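Long-range contacts in protein CsuE (Acinetobacter baumannii, PDB 6FJY), which probably serves as the adhesive tip subunit of archaic chaperone-usher Csu pili linked to biofilm formation, and is captured here bound to its chaperone CsuC before assembly: residues D[214-225]-D[304-312]; D[243-253]-D[284-292]. All coordinates share one frame; numbering follows the deposited sequence.

Both contacts pair antiparallel strands in the Ig-like beta sandwich of the spore coat protein U domain, and contact 2 is nested within the loop that contact 1 closes. Their centres lie about 16 Å apart. In contact 1, strand 304-311 pairs with 217-220 along one edge and, in parallel, with a CsuC strand along the other; Val306, Val308 and Val310 face inward, Thr305, Thr307, Gln309 and Glu311 are partly exposed, and the side-chain oxygens of Asn221 and Asp304 accept backbone N-H groups. Contact 2 has more exposed residues, notably at 290-292, and puts Lys288 over Phe248 on its outer face. Their apolar faces meet where Leu220 packs on Ile247, and the Tyr245 hydroxyl hydrogen-bonds to Asp304 OD2.

Contact 1: residues D[214-225]-D[304-312]; sequences TPYYVSLNNGLS and DTVTVQVEF
Leu220 and Val308 stand side by side on the buried face of an antiparallel strand pair, Leu220 CD2 lying 3.5 Å from Val308 CG2. Val218 joins them through its CG1, 3.8 Å from Val308 CG1; branched valines suit extended strands and fill this face. At the chain end, the ring of Phe312 runs alongside Tyr216, its CE1 3.8 Å from Tyr216 CB, and its terminal carboxylate makes a salt bridge with Arg89 of CsuC. Tyr217 with Glu311 and Ser219 with Gln309 form hydrogen-bonded pairs, their side chains on the opposite face.

Past the strand, Asn221 N still donates to Thr307 O, but its side-chain OD1 takes the place of its carbonyl as acceptor for Thr307 N, at 2.6 Å. With CG between the backbone N and carbonyl carbon (chi1 76°), the Asn221 amide crosses Thr307 at about a right angle. Gly223 N reaches Asn221 OD1 from the other face at 3.1 Å, closing an Asx turn. Asp304 OD1 uses its syn lone pair to accept from Leu224 N at 2.7 Å, and OD2 hydrogen-bonds with the Tyr245 hydroxyl. Side-chain oxygens thus hold the departing loop against strand 304-311, along whose other edge a CsuC strand pairs in parallel, as in donor-strand complementation.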
loop_
_atom_site.group_PDB
_atom_site.type_symbol
_atom_site.label_atom_id
_atom_site.label_comp_id
_atom_site.label_asym_id
_atom_site.label_seq_id
_atom_site.Cartn_x
_atom_site.Cartn_y
_atom_site.Cartn_z
ATOM N N THR D 214 -2.262 -12.132 -1.637
ATOM C CA THR D 214 -1.557 -11.310 -2.618
ATOM C C THR D 214 -1.246 -12.100 -3.880
ATOM O O THR D 214 -0.078 -12.387 -4.172
ATOM C CB THR D 214 -0.257 -10.754 -2.053
ATOM O OG1 THR D 214 -0.437 -10.418 -0.675
ATOM C CG2 THR D 214 0.137 -9.503 -2.828
ATOM N N PRO D 215 -2.256 -12.479 -4.640
ATOM C CA PRO D 215 -2.005 -13.197 -5.886
ATOM C C PRO D 215 -1.571 -12.223 -6.964
ATOM O O PRO D 215 -1.795 -11.018 -6.871
ATOM C CB PRO D 215 -3.368 -13.812 -6.214
ATOM C CG PRO D 215 -4.333 -12.779 -5.678
ATOM C CD PRO D 215 -3.677 -12.120 -4.479
ATOM N N TYR D 216 -0.968 -12.778 -8.013
ATOM C CA TYR D 216 -0.522 -11.968 -9.136
ATOM C C TYR D 216 -0.266 -12.873 -10.320
ATOM O O TYR D 216 -0.120 -14.091 -10.181
ATOM C CB TYR D 216 0.749 -11.181 -8.817
ATOM C CG TYR D 216 1.863 -12.071 -8.336
ATOM C CD1 TYR D 216 1.995 -12.356 -6.984
ATOM C CD2 TYR D 216 2.770 -12.644 -9.224
ATOM C CE1 TYR D 216 2.994 -13.169 -6.519
ATOM C CE2 TYR D 216 3.783 -13.471 -8.763
ATOM C CZ TYR D 216 3.886 -13.722 -7.403
ATOM O OH TYR D 216 4.866 -14.539 -6.914
ATOM N N TYR D 217 -0.213 -12.247 -11.487
ATOM C CA TYR D 217 0.219 -12.877 -12.720
ATOM C C TYR D 217 1.553 -12.279 -13.147
ATOM O O TYR D 217 1.796 -11.078 -12.967
ATOM C CB TYR D 217 -0.818 -12.685 -13.827
ATOM C CG TYR D 217 -2.121 -13.438 -13.621
ATOM C CD1 TYR D 217 -2.205 -14.806 -13.864
ATOM C CD2 TYR D 217 -3.277 -12.777 -13.211
ATOM C CE1 TYR D 217 -3.398 -15.497 -13.688
ATOM C CE2 TYR D 217 -4.477 -13.462 -13.032
ATOM C CZ TYR D 217 -4.525 -14.820 -13.273
ATOM O OH TYR D 217 -5.696 -15.505 -13.105
ATOM N N VAL D 218 2.417 -13.123 -13.702
ATOM C CA VAL D 218 3.711 -12.718 -14.233
ATOM C C VAL D 218 3.679 -12.937 -15.734
ATOM O O VAL D 218 3.489 -14.065 -16.201
ATOM C CB VAL D 218 4.867 -13.504 -13.596
ATOM C CG1 VAL D 218 6.185 -12.861 -13.947
ATOM C CG2 VAL D 218 4.705 -13.583 -12.103
ATOM N N SER D 219 3.877 -11.867 -16.493
ATOM C CA SER D 219 3.933 -11.947 -17.945
ATOM C C SER D 219 5.258 -11.384 -18.449
ATOM O O SER D 219 5.909 -10.556 -17.794
ATOM C CB SER D 219 2.770 -11.199 -18.591
ATOM O OG SER D 219 1.533 -11.788 -18.240
ATOM N N LEU D 220 5.649 -11.845 -19.634
ATOM C CA LEU D 220 6.847 -11.365 -20.313
ATOM C C LEU D 220 6.461 -10.897 -21.706
ATOM O O LEU D 220 5.738 -11.596 -22.423
ATOM C CB LEU D 220 7.931 -12.449 -20.402
ATOM C CG LEU D 220 8.494 -13.067 -19.114
ATOM C CD1 LEU D 220 9.625 -14.014 -19.464
ATOM C CD2 LEU D 220 8.970 -12.021 -18.128
ATOM N N ASN D 221 6.932 -9.710 -22.078
ATOM C CA ASN D 221 6.660 -9.163 -23.398
ATOM C C ASN D 221 7.541 -9.876 -24.424
ATOM O O ASN D 221 8.161 -10.905 -24.139
ATOM C CB ASN D 221 6.862 -7.649 -23.395
ATOM C CG ASN D 221 8.328 -7.247 -23.406
ATOM O OD1 ASN D 221 9.198 -7.986 -22.952
ATOM N ND2 ASN D 221 8.599 -6.066 -23.925
ATOM N N ASN D 222 7.602 -9.329 -25.637
ATOM C CA ASN D 222 8.426 -9.868 -26.708
ATOM C C ASN D 222 9.702 -9.061 -26.922
ATOM O O ASN D 222 10.329 -9.167 -27.981
ATOM C CB ASN D 222 7.616 -9.943 -27.999
ATOM C CG ASN D 222 6.504 -10.968 -27.922
ATOM O OD1 ASN D 222 6.617 -11.967 -27.215
ATOM N ND2 ASN D 222 5.427 -10.729 -28.655
ATOM N N GLY D 223 10.091 -8.251 -25.943
ATOM C CA GLY D 223 11.367 -7.567 -25.997
ATOM C C GLY D 223 11.369 -6.348 -26.902
ATOM O O GLY D 223 10.333 -5.834 -27.333
ATOM N N LEU D 224 12.584 -5.885 -27.193
ATOM C CA LEU D 224 12.780 -4.681 -27.989
ATOM C C LEU D 224 12.864 -4.956 -29.480
ATOM O O LEU D 224 12.630 -4.040 -30.277
ATOM C CB LEU D 224 14.057 -3.954 -27.553
ATOM C CG LEU D 224 14.172 -3.672 -26.056
ATOM C CD1 LEU D 224 15.478 -2.955 -25.732
ATOM C CD2 LEU D 224 12.969 -2.868 -25.579
ATOM N N SER D 225 13.185 -6.186 -29.877
ATOM C CA SER D 225 13.399 -6.541 -31.280
ATOM C C SER D 225 12.486 -7.690 -31.700
ATOM O O SER D 225 12.962 -8.745 -32.135
ATOM C CB SER D 225 14.861 -6.914 -31.515
ATOM O OG SER D 225 15.730 -6.044 -30.813
ATOM N N ASP D 304 18.869 -7.967 -25.630
ATOM C CA ASP D 304 17.460 -7.604 -25.644
ATOM C C ASP D 304 17.023 -7.314 -24.217
ATOM O O ASP D 304 17.659 -7.738 -23.250
ATOM C CB ASP D 304 16.585 -8.707 -26.252
ATOM C CG ASP D 304 15.221 -8.187 -26.696
ATOM O OD1 ASP D 304 15.073 -6.948 -26.844
ATOM O OD2 ASP D 304 14.301 -9.014 -26.884
ATOM N N THR D 305 15.916 -6.596 -24.088
ATOM C CA THR D 305 15.362 -6.283 -22.776
ATOM C C THR D 305 13.893 -6.691 -22.757
ATOM O O THR D 305 13.080 -6.145 -23.510
ATOM C CB THR D 305 15.537 -4.801 -22.446
ATOM O OG1 THR D 305 16.904 -4.434 -22.662
ATOM C CG2 THR D 305 15.188 -4.541 -20.997
ATOM N N VAL D 306 13.565 -7.659 -21.907
ATOM C CA VAL D 306 12.212 -8.189 -21.795
ATOM C C VAL D 306 11.522 -7.524 -20.615
ATOM O O VAL D 306 12.093 -7.434 -19.519
ATOM C CB VAL D 306 12.228 -9.718 -21.631
ATOM C CG1 VAL D 306 10.833 -10.225 -21.309
ATOM C CG2 VAL D 306 12.751 -10.380 -22.889
ATOM N N THR D 307 10.299 -7.051 -20.844
ATOM C CA THR D 307 9.497 -6.455 -19.790
ATOM C C THR D 307 8.819 -7.566 -18.993
ATOM O O THR D 307 8.067 -8.369 -19.553
ATOM C CB THR D 307 8.470 -5.493 -20.388
ATOM O OG1 THR D 307 9.144 -4.391 -21.006
ATOM C CG2 THR D 307 7.548 -4.950 -19.309
ATOM N N VAL D 308 9.138 -7.644 -17.703
ATOM C CA VAL D 308 8.455 -8.524 -16.760
ATOM C C VAL D 308 7.281 -7.747 -16.171
ATOM O O VAL D 308 7.476 -6.785 -15.422
ATOM C CB VAL D 308 9.386 -9.008 -15.644
ATOM C CG1 VAL D 308 8.646 -10.016 -14.766
ATOM C CG2 VAL D 308 10.660 -9.611 -16.205
ATOM N N GLN D 309 6.064 -8.159 -16.507
ATOM C CA GLN D 309 4.861 -7.545 -15.953
ATOM C C GLN D 309 4.348 -8.375 -14.783
ATOM O O GLN D 309 4.172 -9.593 -14.908
ATOM C CB GLN D 309 3.769 -7.403 -17.009
ATOM C CG GLN D 309 2.546 -6.662 -16.504
ATOM C CD GLN D 309 1.479 -6.526 -17.561
ATOM O OE1 GLN D 309 1.185 -7.473 -18.288
ATOM N NE2 GLN D 309 0.894 -5.342 -17.658
ATOM N N VAL D 310 4.150 -7.722 -13.642
ATOM C CA VAL D 310 3.486 -8.322 -12.491
ATOM C C VAL D 310 2.174 -7.570 -12.304
ATOM O O VAL D 310 2.169 -6.358 -12.056
ATOM C CB VAL D 310 4.367 -8.274 -11.240
ATOM C CG1 VAL D 310 3.692 -8.985 -10.063
ATOM C CG2 VAL D 310 5.682 -8.930 -11.540
ATOM N N GLU D 311 1.061 -8.271 -12.480
ATOM C CA GLU D 311 -0.263 -7.663 -12.424
ATOM C C GLU D 311 -0.973 -8.130 -11.161
ATOM O O GLU D 311 -1.087 -9.338 -10.911
ATOM C CB GLU D 311 -1.087 -8.007 -13.667
ATOM C CG GLU D 311 -2.435 -7.289 -13.733
ATOM C CD GLU D 311 -2.987 -7.176 -15.152
ATOM O OE1 GLU D 311 -3.037 -8.204 -15.858
ATOM O OE2 GLU D 311 -3.365 -6.054 -15.557
ATOM N N PHE D 312 -1.408 -7.169 -10.355
ATOM C CA PHE D 312 -2.188 -7.449 -9.156
ATOM C C PHE D 312 -3.674 -7.182 -9.396
ATOM O O PHE D 312 -4.494 -7.453 -8.517
ATOM C CB PHE D 312 -1.696 -6.601 -7.987
ATOM C CG PHE D 312 -0.270 -6.844 -7.632
ATOM C CD1 PHE D 312 0.095 -7.985 -6.937
ATOM C CD2 PHE D 312 0.712 -5.934 -7.999
ATOM C CE1 PHE D 312 1.407 -8.216 -6.613
ATOM C CE2 PHE D 312 2.023 -6.156 -7.676
ATOM C CZ PHE D 312 2.377 -7.299 -6.983
ATOM O OXT PHE D 312 -4.066 -6.672 -10.455
#

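Contact 2: residues D[243-253]-D[284-292]; sequences LKYDIFKNSSN and VFTTKIVDE
This is an antiparallel strand pairing in the Ig-like sandwich, strand 243-249 lying between 233-236 and 279-289, with a mainly apolar inner face and a mixed outer one. Inside, Ile247 crosses Phe285 obliquely, its CG2 3.5 Å from Phe285 CD2, and Phe285 packs further on Met206 of strand 202-210. Thr287 stands beside Tyr245, offering its methyl CG2 to Tyr245 CD2 at 3.9 Å. The Tyr245 hydroxyl hydrogen-bonds to Asp304 OD2. Toward the exposed end, Leu243 meets Ile289 at about a right angle, with Leu243 CD1 3.6 Å from Ile289 CG2.

On the outer face Lys288, extended beyond CG, runs across Phe248 at about a right angle. Its CD lies 3.5 Å from Phe248 CD1, and its NZ stands 4.4 Å from the ring centroid, 27° off the normal, in an off-centre cation-pi contact. A long aliphatic chain with a charged end suits this partly exposed place: the methylenes pass beside the ring and carry the ammonium over it, Lys288 NZ lying 3.6 Å from Ser252 O.

Backbone bonds join Asp246 with Lys288 and Phe248 with Thr286. Past them comes a type II' turn, Lys249 to Ser252, where Asn250 N donates to Val284 O at 2.7 Å and Thr286 OG1 donates to Asn250 O at 2.8 Å. Both Asn250 N and O thus tie the turn to segment 284-292, while Ser252 N and OG both bond to Lys249 O.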
loop_
_atom_site.group_PDB
_atom_site.type_symbol
_atom_site.label_atom_id
_atom_site.label_comp_id
_atom_site.label_asym_id
_atom_site.label_seq_id
_atom_site.Cartn_x
_atom_site.Cartn_y
_atom_site.Cartn_z
ATOM N N LEU D 243 19.546 -12.040 -33.399
ATOM C CA LEU D 243 19.671 -13.422 -32.944
ATOM C C LEU D 243 18.355 -13.806 -32.270
ATOM O O LEU D 243 18.089 -13.396 -31.135
ATOM C CB LEU D 243 20.855 -13.568 -31.998
ATOM C CG LEU D 243 21.040 -14.954 -31.392
ATOM C CD1 LEU D 243 21.064 -15.996 -32.491
ATOM C CD2 LEU D 243 22.324 -14.988 -30.584
ATOM N N LYS D 244 17.528 -14.578 -32.973
ATOM C CA LYS D 244 16.209 -14.931 -32.466
ATOM C C LYS D 244 16.323 -15.878 -31.278
ATOM O O LYS D 244 17.216 -16.727 -31.225
ATOM C CB LYS D 244 15.374 -15.576 -33.571
ATOM C CG LYS D 244 15.078 -14.658 -34.750
ATOM C CD LYS D 244 14.434 -15.409 -35.909
ATOM C CE LYS D 244 14.232 -14.489 -37.108
ATOM N NZ LYS D 244 13.656 -15.193 -38.288
ATOM N N TYR D 245 15.405 -15.738 -30.321
ATOM C CA TYR D 245 15.406 -16.592 -29.143
ATOM C C TYR D 245 13.990 -16.688 -28.587
ATOM O O TYR D 245 13.056 -16.055 -29.086
ATOM C CB TYR D 245 16.388 -16.061 -28.093
ATOM C CG TYR D 245 15.880 -14.841 -27.368
ATOM C CD1 TYR D 245 16.044 -13.575 -27.905
ATOM C CD2 TYR D 245 15.224 -14.957 -26.147
ATOM C CE1 TYR D 245 15.574 -12.456 -27.245
ATOM C CE2 TYR D 245 14.751 -13.848 -25.482
ATOM C CZ TYR D 245 14.927 -12.600 -26.034
ATOM O OH TYR D 245 14.454 -11.492 -25.378
ATOM N N ASP D 246 13.835 -17.495 -27.539
ATOM C CA ASP D 246 12.596 -17.495 -26.768
ATOM C C ASP D 246 12.917 -17.913 -25.338
ATOM O O ASP D 246 14.055 -18.252 -25.001
ATOM C CB ASP D 246 11.531 -18.404 -27.397
ATOM C CG ASP D 246 10.115 -17.834 -27.272
ATOM O OD1 ASP D 246 9.661 -17.593 -26.137
ATOM O OD2 ASP D 246 9.452 -17.622 -28.311
ATOM N N ILE D 247 11.888 -17.865 -24.498
ATOM C CA ILE D 247 11.978 -18.202 -23.085
ATOM C C ILE D 247 10.914 -19.247 -22.786
ATOM O O ILE D 247 9.778 -19.141 -23.266
ATOM C CB ILE D 247 11.783 -16.959 -22.189
ATOM C CG1 ILE D 247 12.862 -15.906 -22.450
ATOM C CG2 ILE D 247 11.782 -17.343 -20.727
ATOM C CD1 ILE D 247 12.593 -14.625 -21.716
ATOM N N PHE D 248 11.269 -20.247 -21.984
ATOM C CA PHE D 248 10.370 -21.362 -21.727
ATOM C C PHE D 248 10.255 -21.625 -20.234
ATOM O O PHE D 248 11.257 -21.589 -19.514
ATOM C CB PHE D 248 10.840 -22.612 -22.487
ATOM C CG PHE D 248 10.793 -22.444 -23.978
ATOM C CD1 PHE D 248 11.925 -22.094 -24.693
ATOM C CD2 PHE D 248 9.596 -22.581 -24.657
ATOM C CE1 PHE D 248 11.867 -21.912 -26.065
ATOM C CE2 PHE D 248 9.529 -22.404 -26.024
ATOM C CZ PHE D 248 10.664 -22.069 -26.728
ATOM N N LYS D 249 9.027 -21.904 -19.784
ATOM C CA LYS D 249 8.773 -22.233 -18.384
ATOM C C LYS D 249 9.477 -23.534 -18.014
ATOM O O LYS D 249 9.411 -24.515 -18.759
ATOM C CB LYS D 249 7.271 -22.370 -18.125
ATOM C CG LYS D 249 6.380 -21.212 -18.600
ATOM C CD LYS D 249 4.920 -21.450 -18.180
ATOM C CE LYS D 249 3.949 -20.586 -18.979
ATOM N NZ LYS D 249 2.509 -20.841 -18.625
ATOM N N ASN D 250 10.160 -23.531 -16.867
ATOM C CA ASN D 250 10.862 -24.701 -16.310
ATOM C C ASN D 250 11.742 -25.297 -17.411
ATOM O O ASN D 250 12.457 -24.542 -18.085
ATOM C CB ASN D 250 9.842 -25.651 -15.692
ATOM C CG ASN D 250 8.993 -24.986 -14.610
ATOM O OD1 ASN D 250 9.510 -24.398 -13.653
ATOM N ND2 ASN D 250 7.678 -25.069 -14.770
ATOM N N SER D 251 11.729 -26.616 -17.621
ATOM C CA SER D 251 12.481 -27.254 -18.699
ATOM C C SER D 251 11.573 -27.724 -19.832
ATOM O O SER D 251 11.889 -28.697 -20.518
ATOM C CB SER D 251 13.292 -28.438 -18.172
ATOM O OG SER D 251 14.243 -28.039 -17.198
ATOM N N SER D 252 10.446 -27.046 -20.041
ATOM C CA SER D 252 9.386 -27.522 -20.922
ATOM C C SER D 252 9.335 -26.703 -22.212
ATOM O O SER D 252 10.251 -25.940 -22.529
ATOM C CB SER D 252 8.039 -27.497 -20.182
ATOM O OG SER D 252 7.647 -26.174 -19.860
ATOM N N ASN D 253 8.249 -26.881 -22.965
ATOM C CA ASN D 253 8.019 -26.184 -24.224
ATOM C C ASN D 253 6.931 -25.125 -24.122
ATOM O O ASN D 253 6.648 -24.454 -25.118
ATOM C CB ASN D 253 7.641 -27.181 -25.331
ATOM C CG ASN D 253 8.806 -28.047 -25.774
ATOM O OD1 ASN D 253 9.967 -27.656 -25.662
ATOM N ND2 ASN D 253 8.495 -29.232 -26.291
ATOM N N VAL D 284 11.423 -20.975 -12.490
ATOM C CA VAL D 284 12.505 -21.494 -13.312
ATOM C C VAL D 284 12.110 -21.354 -14.772
ATOM O O VAL D 284 10.945 -21.547 -15.143
ATOM C CB VAL D 284 12.822 -22.956 -12.936
ATOM C CG1 VAL D 284 13.874 -23.550 -13.871
ATOM C CG2 VAL D 284 13.303 -23.019 -11.502
ATOM N N PHE D 285 13.078 -20.991 -15.608
ATOM C CA PHE D 285 12.802 -20.756 -17.013
ATOM C C PHE D 285 14.069 -20.983 -17.820
ATOM O O PHE D 285 15.189 -20.920 -17.300
ATOM C CB PHE D 285 12.237 -19.348 -17.257
ATOM C CG PHE D 285 13.214 -18.227 -17.003
ATOM C CD1 PHE D 285 13.345 -17.676 -15.736
ATOM C CD2 PHE D 285 13.968 -17.695 -18.043
ATOM C CE1 PHE D 285 14.227 -16.631 -15.507
ATOM C CE2 PHE D 285 14.852 -16.652 -17.820
ATOM C CZ PHE D 285 14.987 -16.122 -16.552
ATOM N N THR D 286 13.869 -21.256 -19.105
ATOM C CA THR D 286 14.950 -21.608 -20.009
ATOM C C THR D 286 14.937 -20.655 -21.184
ATOM O O THR D 286 13.893 -20.453 -21.813
ATOM C CB THR D 286 14.816 -23.049 -20.491
ATOM O OG1 THR D 286 14.924 -23.934 -19.371
ATOM C CG2 THR D 286 15.909 -23.366 -21.477
ATOM N N THR D 287 16.093 -20.064 -21.462
ATOM C CA THR D 287 16.283 -19.140 -22.574
ATOM C C THR D 287 17.056 -19.887 -23.658
ATOM O O THR D 287 18.218 -20.257 -23.454
ATOM C CB THR D 287 17.030 -17.889 -22.109
ATOM O OG1 THR D 287 16.431 -17.392 -20.906
ATOM C CG2 THR D 287 16.983 -16.808 -23.165
ATOM N N LYS D 288 16.405 -20.131 -24.793
ATOM C CA LYS D 288 16.976 -20.899 -25.894
ATOM C C LYS D 288 17.151 -20.023 -27.129
ATOM O O LYS D 288 16.443 -19.031 -27.318
ATOM C CB LYS D 288 16.087 -22.097 -26.264
ATOM C CG LYS D 288 15.811 -23.096 -25.157
ATOM C CD LYS D 288 14.691 -24.068 -25.566
ATOM C CE LYS D 288 14.313 -25.016 -24.411
ATOM N NZ LYS D 288 13.162 -25.912 -24.730
ATOM N N ILE D 289 18.095 -20.424 -27.982
ATOM C CA ILE D 289 18.319 -19.809 -29.286
ATOM C C ILE D 289 17.522 -20.574 -30.342
ATOM O O ILE D 289 17.156 -21.739 -30.163
ATOM C CB ILE D 289 19.829 -19.781 -29.631
ATOM C CG1 ILE D 289 20.627 -19.130 -28.504
ATOM C CG2 ILE D 289 20.092 -19.036 -30.932
ATOM C CD1 ILE D 289 20.581 -17.616 -28.509
ATOM N N VAL D 290 17.234 -19.899 -31.459
ATOM C CA VAL D 290 16.566 -20.489 -32.617
ATOM C C VAL D 290 17.046 -19.753 -33.867
ATOM O O VAL D 290 17.373 -18.563 -33.815
ATOM C CB VAL D 290 15.026 -20.433 -32.464
ATOM C CG1 VAL D 290 14.606 -19.127 -31.808
ATOM C CG2 VAL D 290 14.327 -20.606 -33.811
ATOM N N ASP D 291 17.112 -20.482 -34.992
ATOM C CA ASP D 291 17.739 -20.040 -36.239
ATOM C C ASP D 291 19.244 -19.940 -35.998
ATOM O O ASP D 291 19.691 -20.050 -34.851
ATOM C CB ASP D 291 17.094 -18.732 -36.754
ATOM C CG ASP D 291 18.065 -17.550 -36.837
ATOM O OD1 ASP D 291 18.603 -17.121 -35.793
ATOM O OD2 ASP D 291 18.265 -17.031 -37.955
ATOM N N GLU D 292 20.052 -19.784 -37.048
ATOM C CA GLU D 292 21.487 -19.872 -36.809
ATOM C C GLU D 292 22.280 -19.130 -37.875
ATOM O O GLU D 292 21.795 -18.884 -38.983
ATOM C CB GLU D 292 21.939 -21.339 -36.724
ATOM C CG GLU D 292 23.362 -21.566 -36.182
ATOM C CD GLU D 292 23.684 -20.752 -34.929
ATOM O OE1 GLU D 292 22.769 -20.481 -34.119
ATOM O OE2 GLU D 292 24.866 -20.382 -34.752
#